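Local coordinates for protein glycoside Hydrolase (Bacteroides uniformis, PDB 5T99) that probably cleaves terminal galactose units from agarose-derived oligosaccharides as a family 2 glycoside hydrolase, binding the inhibitor galacto-isofagomine in its active-site pocket, at residues Pro257-Lys269 with Leu357-Asp369. Residues are numbered along the deposited sequence; the frame is centred on the assembly and turned at random. Where two conformers were deposited one is given.
Sequences PNIWGQKNPYMYK and LDLCDRMGLVVLD
Trp260 and Gln262, on the loop leading into strand 268-276 of a four-stranded antiparallel sheet, grip the Schellman motif with which helix 354-363 ends before TIM-barrel strand 366-370. The indole of Trp260 approaches with its edge: NE1 gives a hydrogen bond to Asp361 O (2.7 Å, 160° at the hydrogen), close to the ring plane. Asp361 O receives a weak backbone bond from Gly364 N, and the indole N-H adds a stronger one. A chi1 of -178°, with CG anti to the backbone N, brings NE1 to the last helical turn; CZ2 lies against Gly364 CA, and the ring edge at CH2 meets Val366 CG1 (4.1 Å). A phenylalanine in its place would probably leave Asp361 O without this donor and weaken the packing against Gly364 and Val366. Gly364 suits its place twice, since its positive phi favours glycine and a CB there would collide with Gln262 O. Pro265, at the centre of an inverse gamma turn, sets CB of its puckered ring 3.4 Å from Gly364 N. Met267, bent at chi2 and chi3, crosses the Asp361 side chain at about a right angle, CE lying 3.8 Å from Asp361 CB; the carboxylate itself is bonded to His406 and Ser408. Gln262 NE2 is shared between Asn343 O and Gly364 O, the latter 3.0 Å away and approached in the carbonyl plane.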
loop_
_atom_site.group_PDB
_atom_site.type_symbol
_atom_site.label_atom_id
_atom_site.label_comp_id
_atom_site.label_asym_id
_atom_site.label_seq_id
_atom_site.Cartn_x
_atom_site.Cartn_y
_atom_site.Cartn_z
ATOM N N PRO A 257 16.586 -23.843 -7.993
ATOM C CA PRO A 257 16.304 -22.439 -7.701
ATOM C C PRO A 257 15.655 -22.225 -6.331
ATOM O O PRO A 257 14.979 -23.115 -5.815
ATOM C CB PRO A 257 15.326 -22.052 -8.813
ATOM C CG PRO A 257 14.606 -23.331 -9.088
ATOM C CD PRO A 257 15.693 -24.358 -9.044
ATOM N N ASN A 258 15.894 -21.045 -5.760
ATOM C CA ASN A 258 15.177 -20.584 -4.578
ATOM C C ASN A 258 13.855 -20.003 -5.075
ATOM O O ASN A 258 13.831 -18.952 -5.722
ATOM C CB ASN A 258 15.976 -19.528 -3.823
ATOM C CG ASN A 258 17.320 -20.039 -3.327
ATOM O OD1 ASN A 258 18.365 -19.444 -3.601
ATOM N ND2 ASN A 258 17.300 -21.130 -2.593
ATOM N N ILE A 259 12.770 -20.723 -4.799
ATOM C CA ILE A 259 11.444 -20.385 -5.318
ATOM C C ILE A 259 10.869 -19.254 -4.472
ATOM O O ILE A 259 10.852 -19.356 -3.243
ATOM C CB ILE A 259 10.481 -21.600 -5.244
ATOM C CG1 ILE A 259 11.014 -22.804 -6.041
ATOM C CG2 ILE A 259 9.077 -21.228 -5.704
ATOM C CD1 ILE A 259 11.068 -22.615 -7.533
ATOM N N TRP A 260 10.413 -18.185 -5.126
ATOM C CA TRP A 260 9.670 -17.115 -4.445
ATOM C C TRP A 260 8.304 -17.679 -4.089
ATOM O O TRP A 260 7.581 -18.193 -4.964
ATOM C CB TRP A 260 9.528 -15.868 -5.325
ATOM C CG TRP A 260 8.818 -14.678 -4.678
ATOM C CD1 TRP A 260 9.410 -13.591 -4.089
ATOM C CD2 TRP A 260 7.400 -14.447 -4.600
ATOM N NE1 TRP A 260 8.455 -12.713 -3.643
ATOM C CE2 TRP A 260 7.215 -13.214 -3.930
ATOM C CE3 TRP A 260 6.272 -15.167 -5.017
ATOM C CZ2 TRP A 260 5.947 -12.678 -3.664
ATOM C CZ3 TRP A 260 5.006 -14.640 -4.755
ATOM C CH2 TRP A 260 4.856 -13.399 -4.082
ATOM N N GLY A 261 7.982 -17.622 -2.800
ATOM C CA GLY A 261 6.686 -18.067 -2.277
ATOM C C GLY A 261 6.300 -17.232 -1.070
ATOM O O GLY A 261 7.089 -16.425 -0.604
ATOM N N GLN A 262 5.088 -17.444 -0.561
ATOM C CA GLN A 262 4.531 -16.593 0.508
ATOM C C GLN A 262 5.253 -16.770 1.839
ATOM O O GLN A 262 5.478 -15.790 2.537
ATOM C CB GLN A 262 3.010 -16.793 0.662
ATOM C CG GLN A 262 2.278 -16.564 -0.651
ATOM C CD GLN A 262 0.892 -15.954 -0.493
ATOM O OE1 GLN A 262 -0.069 -16.644 -0.159
ATOM N NE2 GLN A 262 0.781 -14.660 -0.771
ATOM N N LYS A 263 5.635 -18.003 2.170
ATOM C CA LYS A 263 6.414 -18.265 3.380
ATOM C C LYS A 263 7.869 -17.848 3.187
ATOM O O LYS A 263 8.470 -17.277 4.097
ATOM C CB LYS A 263 6.368 -19.747 3.774
ATOM C CG LYS A 263 4.990 -20.306 4.094
ATOM C CD LYS A 263 4.315 -19.579 5.256
ATOM C CE LYS A 263 3.257 -18.584 4.768
ATOM N NZ LYS A 263 2.690 -17.746 5.867
ATOM N N ASN A 264 8.426 -18.143 2.016
ATOM C CA ASN A 264 9.834 -17.857 1.710
ATOM C C ASN A 264 9.964 -17.012 0.435
ATOM O O ASN A 264 10.144 -17.541 -0.670
ATOM C CB ASN A 264 10.617 -19.161 1.661
ATOM C CG ASN A 264 10.684 -19.824 3.039
ATOM O OD1 ASN A 264 11.409 -19.356 3.921
ATOM N ND2 ASN A 264 9.891 -20.884 3.245
ATOM N N PRO A 265 9.822 -15.681 0.593
ATOM C CA PRO A 265 9.802 -14.733 -0.524
ATOM C C PRO A 265 11.213 -14.348 -0.983
ATOM O O PRO A 265 11.655 -13.191 -0.862
ATOM C CB PRO A 265 9.040 -13.551 0.066
ATOM C CG PRO A 265 9.429 -13.567 1.510
ATOM C CD PRO A 265 9.529 -15.007 1.876
ATOM N N TYR A 266 11.896 -15.341 -1.539
ATOM C CA TYR A 266 13.276 -15.205 -1.921
ATOM C C TYR A 266 13.395 -14.375 -3.207
ATOM O O TYR A 266 12.724 -14.659 -4.192
ATOM C CB TYR A 266 13.884 -16.592 -2.115
ATOM C CG TYR A 266 15.377 -16.571 -2.260
ATOM C CD1 TYR A 266 16.205 -16.903 -1.181
ATOM C CD2 TYR A 266 15.974 -16.221 -3.482
ATOM C CE1 TYR A 266 17.583 -16.903 -1.311
ATOM C CE2 TYR A 266 17.348 -16.216 -3.632
ATOM C CZ TYR A 266 18.156 -16.555 -2.543
ATOM O OH TYR A 266 19.528 -16.536 -2.696
ATOM N N MET A 267 14.276 -13.377 -3.173
ATOM C CA MET A 267 14.486 -12.444 -4.265
ATOM C C MET A 267 15.885 -12.601 -4.818
ATOM O O MET A 267 16.840 -12.775 -4.062
ATOM C CB MET A 267 14.336 -11.007 -3.756
ATOM C CG MET A 267 12.914 -10.635 -3.335
ATOM S SD MET A 267 11.756 -10.766 -4.704
ATOM C CE MET A 267 12.257 -9.371 -5.711
ATOM N N TYR A 268 15.987 -12.538 -6.137
ATOM C CA TYR A 268 17.264 -12.491 -6.838
ATOM C C TYR A 268 17.450 -11.065 -7.302
ATOM O O TYR A 268 16.500 -10.296 -7.343
ATOM C CB TYR A 268 17.261 -13.438 -8.050
ATOM C CG TYR A 268 17.409 -14.903 -7.717
ATOM C CD1 TYR A 268 18.663 -15.498 -7.643
ATOM C CD2 TYR A 268 16.299 -15.693 -7.471
ATOM C CE1 TYR A 268 18.810 -16.850 -7.341
ATOM C CE2 TYR A 268 16.424 -17.050 -7.161
ATOM C CZ TYR A 268 17.682 -17.631 -7.107
ATOM O OH TYR A 268 17.810 -18.966 -6.815
ATOM N N LYS A 269 18.684 -10.732 -7.650
ATOM C CA LYS A 269 19.043 -9.451 -8.254
ATOM C C LYS A 269 19.745 -9.688 -9.603
ATOM O O LYS A 269 20.710 -10.455 -9.679
ATOM C CB LYS A 269 19.950 -8.671 -7.307
ATOM C CG LYS A 269 20.366 -7.287 -7.794
ATOM C CD LYS A 269 21.227 -6.553 -6.765
ATOM C CE LYS A 269 20.386 -6.015 -5.608
ATOM N NZ LYS A 269 21.232 -5.349 -4.566
ATOM N N LEU A 357 5.617 -1.912 -3.779
ATOM C CA LEU A 357 5.704 -3.206 -4.480
ATOM C C LEU A 357 6.985 -3.962 -4.163
ATOM O O LEU A 357 6.958 -5.194 -4.086
ATOM C CB LEU A 357 5.542 -3.038 -5.998
ATOM C CG LEU A 357 4.155 -2.529 -6.408
ATOM C CD1 LEU A 357 4.117 -2.212 -7.884
ATOM C CD2 LEU A 357 3.050 -3.519 -6.064
ATOM N N ASP A 358 8.092 -3.241 -3.958
ATOM C CA ASP A 358 9.323 -3.879 -3.486
ATOM C C ASP A 358 9.086 -4.568 -2.149
ATOM O O ASP A 358 9.581 -5.666 -1.934
ATOM C CB ASP A 358 10.492 -2.892 -3.376
ATOM C CG ASP A 358 11.005 -2.434 -4.727
ATOM O OD1 ASP A 358 10.856 -3.180 -5.724
ATOM O OD2 ASP A 358 11.563 -1.318 -4.794
ATOM N N LEU A 359 8.297 -3.952 -1.270
ATOM C CA LEU A 359 7.979 -4.559 0.024
ATOM C C LEU A 359 7.136 -5.807 -0.139
ATOM O O LEU A 359 7.419 -6.833 0.483
ATOM C CB LEU A 359 7.303 -3.549 0.965
ATOM C CG LEU A 359 8.238 -2.436 1.475
ATOM C CD1 LEU A 359 7.450 -1.294 2.106
ATOM C CD2 LEU A 359 9.229 -2.998 2.481
ATOM N N CYS A 360 6.115 -5.731 -0.986
ATOM C CA CYS A 360 5.257 -6.892 -1.273
ATOM C C CYS A 360 6.082 -8.059 -1.796
ATOM O O CYS A 360 5.903 -9.186 -1.339
ATOM C CB CYS A 360 4.145 -6.540 -2.281
ATOM S SG CYS A 360 2.889 -5.390 -1.650
ATOM N N ASP A 361 6.990 -7.778 -2.734
ATOM C CA ASP A 361 7.968 -8.768 -3.219
ATOM C C ASP A 361 8.736 -9.406 -2.042
ATOM O O ASP A 361 8.734 -10.634 -1.881
ATOM C CB ASP A 361 8.993 -8.135 -4.178
ATOM C CG ASP A 361 8.396 -7.671 -5.506
ATOM O OD1 ASP A 361 7.292 -8.091 -5.880
ATOM O OD2 ASP A 361 9.072 -6.878 -6.202
ATOM N N ARG A 362 9.376 -8.553 -1.238
ATOM C CA ARG A 362 10.172 -8.982 -0.077
ATOM C C ARG A 362 9.382 -9.708 1.012
ATOM O O ARG A 362 9.935 -10.557 1.698
ATOM C CB ARG A 362 10.896 -7.787 0.551
ATOM C CG ARG A 362 12.380 -7.750 0.242
ATOM C CD ARG A 362 13.027 -6.407 0.564
ATOM N NE ARG A 362 12.440 -5.713 1.711
ATOM C CZ ARG A 362 12.722 -5.971 2.984
ATOM N NH1 ARG A 362 12.129 -5.269 3.940
ATOM N NH2 ARG A 362 13.579 -6.937 3.304
ATOM N N MET A 363 8.102 -9.374 1.160
ATOM C CA MET A 363 7.246 -9.934 2.230
ATOM C C MET A 363 6.288 -11.050 1.770
ATOM O O MET A 363 5.474 -11.540 2.562
ATOM C CB MET A 363 6.473 -8.794 2.910
ATOM C CG MET A 363 7.374 -7.823 3.676
ATOM S SD MET A 363 6.568 -6.277 4.146
ATOM C CE MET A 363 5.438 -6.895 5.383
ATOM N N GLY A 364 6.368 -11.434 0.492
ATOM C CA GLY A 364 5.640 -12.584 -0.018
ATOM C C GLY A 364 4.155 -12.401 -0.232
ATOM O O GLY A 364 3.405 -13.374 -0.193
ATOM N N LEU A 365 3.727 -11.175 -0.485
ATOM C CA LEU A 365 2.318 -10.883 -0.721
ATOM C C LEU A 365 2.024 -10.833 -2.216
ATOM O O LEU A 365 2.808 -10.279 -2.978
ATOM C CB LEU A 365 1.958 -9.531 -0.109
ATOM C CG LEU A 365 2.070 -9.412 1.412
ATOM C CD1 LEU A 365 1.935 -7.947 1.809
ATOM C CD2 LEU A 365 1.019 -10.256 2.123
ATOM N N VAL A 366 0.885 -11.385 -2.634
ATOM C CA VAL A 366 0.476 -11.299 -4.033
ATOM C C VAL A 366 -0.345 -10.036 -4.215
ATOM O O VAL A 366 -1.064 -9.628 -3.301
ATOM C CB VAL A 366 -0.219 -12.580 -4.552
ATOM C CG1 VAL A 366 0.787 -13.720 -4.562
ATOM C CG2 VAL A 366 -1.456 -12.970 -3.749
ATOM N N VAL A 367 -0.212 -9.403 -5.380
ATOM C CA VAL A 367 -0.769 -8.088 -5.634
ATOM C C VAL A 367 -1.604 -8.007 -6.925
ATOM O O VAL A 367 -1.179 -8.476 -7.983
ATOM C CB VAL A 367 0.343 -7.028 -5.687
ATOM C CG1 VAL A 367 -0.228 -5.650 -6.009
ATOM C CG2 VAL A 367 1.108 -6.989 -4.366
ATOM N N LEU A 368 -2.784 -7.387 -6.807
ATOM C CA LEU A 368 -3.591 -6.948 -7.936
ATOM C C LEU A 368 -3.279 -5.474 -8.163
ATOM O O LEU A 368 -3.644 -4.623 -7.351
ATOM C CB LEU A 368 -5.076 -7.136 -7.648
ATOM C CG LEU A 368 -5.627 -8.560 -7.747
ATOM C CD1 LEU A 368 -4.840 -9.526 -6.881
ATOM C CD2 LEU A 368 -7.110 -8.600 -7.386
ATOM N N ASP A 369 -2.609 -5.184 -9.272
ATOM C CA ASP A 369 -2.040 -3.869 -9.555
ATOM C C ASP A 369 -3.054 -3.130 -10.432
ATOM O O ASP A 369 -3.251 -3.498 -11.605
ATOM C CB ASP A 369 -0.711 -4.097 -10.277
ATOM C CG ASP A 369 0.236 -2.920 -10.229
ATOM O OD1 ASP A 369 -0.143 -1.812 -9.797
ATOM O OD2 ASP A 369 1.399 -3.129 -10.673
#